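Local coordinates for protein rhamnogalacturonan endolyase YesW (Bacillus subtilis, PDB 2ZUX) that cleaves the rhamnogalacturonan backbone of plant cell-wall pectin by endo-type elimination, as a secreted polysaccharide lyase of family 11 that requires calcium or manganese, at residues 3-8 with 542-548. Numbering follows the deposited sequence.
Sequences RQMEAL and MHDPVYR
Met-5 drives its methyl group into the turn at 542-548, where CE lies 3.5 Å from Met-542 O and 3.8 Å from Arg-548 CB, with Asp-544 O also close by. Bends at chi2 (-67°) and chi3 (-88°) fold the thioether so that CE, rather than SD, makes these contacts. Farther along, Glu-6 reaches Arg-548 in a two-pronged salt bridge. Arg-548 presents NE and NH2 side-on, NE giving a hydrogen bond to OE1 of Glu-6 (2.9 Å) and NH2 one to OE2 of Glu-6. Both oxygens lie near the guanidinium plane and are met on their syn side, but from out of the carboxylate plane, more so at OE1, as the two planes are turned 34° apart. CE of Met-542 lies over one face of this guanidinium, offset toward the rim. Glu-6 OE1 is held further by the hydroxyl of Tyr-128 and by a water that also joins Glu-6 N to Met-542 O. The imidazole of His-543 packs obliquely against Leu-8, whose CD1 is 3.7 Å from CE1 of His-543, while ND1 of His-543 is buried with no polar partner in the model. At the other end, CB of Pro-545 sits over a face of the Arg-3 guanidinium, which is salt-bridged to Asp-339. The contact thus fastens the N-terminal segment against the turn entering helix 547-553 of the beta-propeller domain; paired charges at a partly buried site would probably fix the Glu-6 carboxylate and favour its ionised form.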
ATOM      1  N   ARG A   3      -3.933 -16.138  11.323  1.00 15.07           N
ATOM      2  CA  ARG A   3      -2.791 -15.279  10.997  1.00 14.45           C
ATOM      3  C   ARG A   3      -2.545 -14.221  12.053  1.00 13.29           C
ATOM      4  O   ARG A   3      -3.487 -13.638  12.587  1.00 13.54           O
ATOM      5  CB  ARG A   3      -3.028 -14.535   9.685  1.00 15.05           C
ATOM      6  CG  ARG A   3      -2.982 -15.377   8.470  1.00 16.03           C
ATOM      7  CD  ARG A   3      -2.960 -14.497   7.250  1.00 16.28           C
ATOM      8  NE  ARG A   3      -2.785 -15.325   6.080  1.00 17.07           N
ATOM      9  CZ  ARG A   3      -2.226 -14.918   4.950  1.00 14.10           C
ATOM     10  NH1 ARG A   3      -1.791 -13.669   4.827  1.00 13.93           N
ATOM     11  NH2 ARG A   3      -2.108 -15.774   3.951  1.00 15.65           N
ATOM     12  N   GLN A   4      -1.271 -13.941  12.309  1.00 12.72           N
ATOM     13  CA  GLN A   4      -0.896 -12.784  13.099  1.00 12.40           C
ATOM     14  C   GLN A   4      -1.401 -11.508  12.421  1.00 11.96           C
ATOM     15  O   GLN A   4      -1.108 -11.274  11.245  1.00 12.30           O
ATOM     16  CB  GLN A   4       0.621 -12.726  13.246  1.00 12.46           C
ATOM     17  CG  GLN A   4       1.118 -11.537  14.042  1.00 12.38           C
ATOM     18  CD  GLN A   4       2.568 -11.207  13.732  1.00 11.47           C
ATOM     19  OE1 GLN A   4       3.464 -12.034  13.915  1.00 12.40           O
ATOM     20  NE2 GLN A   4       2.804  -9.997  13.234  1.00 12.12           N
ATOM     21  N   MET A   5      -2.178 -10.709  13.141  1.00 12.00           N
ATOM     22  CA  MET A   5      -2.589  -9.378  12.668  1.00 12.04           C
ATOM     23  C   MET A   5      -2.463  -8.387  13.826  1.00 12.56           C
ATOM     24  O   MET A   5      -2.186  -8.786  14.959  1.00 12.88           O
ATOM     25  CB  MET A   5      -4.004  -9.403  12.070  1.00 12.50           C
ATOM     26  CG  MET A   5      -4.131 -10.346  10.862  1.00 12.68           C
ATOM     27  SD  MET A   5      -3.197  -9.862   9.372  1.00 14.78           S
ATOM     28  CE  MET A   5      -4.391  -8.794   8.559  1.00 15.89           C
ATOM     29  N   GLU A   6      -2.654  -7.102  13.554  1.00 11.69           N
ATOM     30  CA  GLU A   6      -2.367  -6.066  14.544  1.00 12.24           C
ATOM     31  C   GLU A   6      -3.459  -5.935  15.583  1.00 12.29           C
ATOM     32  O   GLU A   6      -4.641  -5.965  15.265  1.00 12.47           O
ATOM     33  CB  GLU A   6      -2.146  -4.721  13.851  1.00 12.03           C
ATOM     34  CG  GLU A   6      -0.811  -4.657  13.111  1.00 11.37           C
ATOM     35  CD  GLU A   6      -0.832  -3.802  11.850  1.00 10.83           C
ATOM     36  OE1 GLU A   6      -1.897  -3.689  11.202  1.00 10.95           O
ATOM     37  OE2 GLU A   6       0.244  -3.271  11.495  1.00 11.29           O
ATOM     38  N   ALA A   7      -3.044  -5.774  16.834  1.00 12.36           N
ATOM     39  CA  ALA A   7      -3.966  -5.355  17.885  1.00 13.14           C
ATOM     40  C   ALA A   7      -4.256  -3.873  17.686  1.00 13.53           C
ATOM     41  O   ALA A   7      -3.378  -3.026  17.877  1.00 14.82           O
ATOM     42  CB  ALA A   7      -3.368  -5.625  19.265  1.00 13.47           C
ATOM     43  N   LEU A   8      -5.476  -3.569  17.258  1.00 13.29           N
ATOM     44  CA  LEU A   8      -5.871  -2.203  16.947  1.00 12.96           C
ATOM     45  C   LEU A   8      -6.808  -1.665  18.006  1.00 13.19           C
ATOM     46  O   LEU A   8      -7.608  -2.415  18.585  1.00 13.45           O
ATOM     47  CB  LEU A   8      -6.526  -2.131  15.559  1.00 13.18           C
ATOM     48  CG  LEU A   8      -5.603  -2.415  14.362  1.00 12.63           C
ATOM     49  CD1 LEU A   8      -6.382  -2.373  13.054  1.00 13.16           C
ATOM     50  CD2 LEU A   8      -4.399  -1.466  14.295  1.00 12.69           C
ATOM     51  N   MET A 542      -7.797  -3.219   7.530  1.00  9.82           N
ATOM     52  CA  MET A 542      -6.465  -3.591   7.979  1.00 10.28           C
ATOM     53  C   MET A 542      -6.444  -4.962   8.654  1.00 10.21           C
ATOM     54  O   MET A 542      -5.368  -5.482   8.961  1.00 10.08           O
ATOM     55  CB  MET A 542      -5.897  -2.513   8.904  1.00 10.52           C
ATOM     56  CG  MET A 542      -5.678  -1.186   8.190  1.00 11.15           C
ATOM     57  SD  MET A 542      -4.584  -1.237   6.756  1.00 10.95           S
ATOM     58  CE  MET A 542      -3.022  -0.823   7.547  1.00 11.40           C
ATOM     59  N   HIS A 543      -7.625  -5.541   8.896  1.00 10.30           N
ATOM     60  CA  HIS A 543      -7.719  -6.920   9.383  1.00 10.78           C
ATOM     61  C   HIS A 543      -8.045  -7.921   8.268  1.00 11.58           C
ATOM     62  O   HIS A 543      -8.273  -9.106   8.534  1.00 12.47           O
ATOM     63  CB  HIS A 543      -8.747  -7.037  10.510  1.00 10.89           C
ATOM     64  CG  HIS A 543      -8.262  -6.563  11.843  1.00 11.25           C
ATOM     65  ND1 HIS A 543      -6.931  -6.392  12.164  1.00 12.68           N
ATOM     66  CD2 HIS A 543      -8.958  -6.283  12.968  1.00  9.45           C
ATOM     67  CE1 HIS A 543      -6.834  -5.994  13.423  1.00  9.94           C
ATOM     68  NE2 HIS A 543      -8.050  -5.937  13.934  1.00 13.75           N
ATOM     69  N   ASP A 544      -8.077  -7.449   7.023  1.00 11.33           N
ATOM     70  CA  ASP A 544      -8.178  -8.355   5.889  1.00 11.57           C
ATOM     71  C   ASP A 544      -6.777  -8.766   5.440  1.00 12.10           C
ATOM     72  O   ASP A 544      -5.921  -7.908   5.279  1.00 11.67           O
ATOM     73  CB  ASP A 544      -8.907  -7.709   4.719  1.00 11.38           C
ATOM     74  CG  ASP A 544      -8.999  -8.641   3.533  1.00 11.00           C
ATOM     75  OD1 ASP A 544      -9.813  -9.588   3.598  1.00 12.61           O
ATOM     76  OD2 ASP A 544      -8.237  -8.461   2.558  1.00 10.24           O
ATOM     77  N   PRO A 545      -6.537 -10.079   5.227  1.00 12.47           N
ATOM     78  CA  PRO A 545      -5.192 -10.565   4.899  1.00 13.38           C
ATOM     79  C   PRO A 545      -4.573 -10.106   3.581  1.00 13.48           C
ATOM     80  O   PRO A 545      -3.363 -10.204   3.457  1.00 16.11           O
ATOM     81  CB  PRO A 545      -5.360 -12.093   4.906  1.00 14.21           C
ATOM     82  CG  PRO A 545      -6.813 -12.317   4.661  1.00 15.11           C
ATOM     83  CD  PRO A 545      -7.492 -11.197   5.383  1.00 13.18           C
ATOM     84  N   VAL A 546      -5.367  -9.661   2.604  1.00 11.71           N
ATOM     85  CA  VAL A 546      -4.826  -9.144   1.336  1.00 10.97           C
ATOM     86  C   VAL A 546      -4.746  -7.612   1.361  1.00 10.36           C
ATOM     87  O   VAL A 546      -3.763  -7.020   0.874  1.00 10.41           O
ATOM     88  CB  VAL A 546      -5.655  -9.650   0.116  1.00 10.84           C
ATOM     89  CG1 VAL A 546      -5.256  -8.940  -1.168  1.00 11.46           C
ATOM     90  CG2 VAL A 546      -5.471 -11.144  -0.041  1.00 11.04           C
ATOM     91  N   TYR A 547      -5.764  -6.964   1.921  1.00  9.39           N
ATOM     92  CA  TYR A 547      -5.756  -5.511   2.016  1.00  9.38           C
ATOM     93  C   TYR A 547      -4.576  -5.026   2.855  1.00  9.46           C
ATOM     94  O   TYR A 547      -3.866  -4.097   2.462  1.00  9.38           O
ATOM     95  CB  TYR A 547      -7.076  -5.000   2.595  1.00  9.27           C
ATOM     96  CG  TYR A 547      -7.197  -3.492   2.565  1.00  8.46           C
ATOM     97  CD1 TYR A 547      -7.877  -2.850   1.543  1.00  8.48           C
ATOM     98  CD2 TYR A 547      -6.625  -2.720   3.571  1.00  8.45           C
ATOM     99  CE1 TYR A 547      -7.977  -1.456   1.511  1.00  7.66           C
ATOM    100  CE2 TYR A 547      -6.715  -1.340   3.557  1.00  7.99           C
ATOM    101  CZ  TYR A 547      -7.397  -0.720   2.537  1.00  8.10           C
ATOM    102  OH  TYR A 547      -7.474   0.651   2.559  1.00  8.74           O
ATOM    103  N   ARG A 548      -4.371  -5.633   4.021  1.00  9.33           N
ATOM    104  CA  ARG A 548      -3.294  -5.186   4.910  1.00  9.21           C
ATOM    105  C   ARG A 548      -1.946  -5.275   4.210  1.00  9.41           C
ATOM    106  O   ARG A 548      -1.080  -4.404   4.360  1.00  9.36           O
ATOM    107  CB  ARG A 548      -3.274  -6.007   6.205  1.00  9.77           C
ATOM    108  CG  ARG A 548      -2.130  -5.662   7.169  1.00  9.34           C
ATOM    109  CD  ARG A 548      -2.265  -4.224   7.612  1.00  9.52           C
ATOM    110  NE  ARG A 548      -1.159  -3.701   8.424  1.00 10.59           N
ATOM    111  CZ  ARG A 548      -0.092  -3.066   7.939  1.00 10.02           C
ATOM    112  NH1 ARG A 548       0.093  -2.949   6.624  1.00 10.21           N
ATOM    113  NH2 ARG A 548       0.820  -2.584   8.777  1.00  9.97           N
TER
HETATM  114  O   HOH W   1      -2.078 -10.996   6.076  1.00 20.41           O
HETATM  115  O   HOH W   2      -3.326  -5.938  10.843  1.00 11.52           O
HETATM  116  O   HOH W   3      -7.657  -5.354  17.147  1.00 21.87           O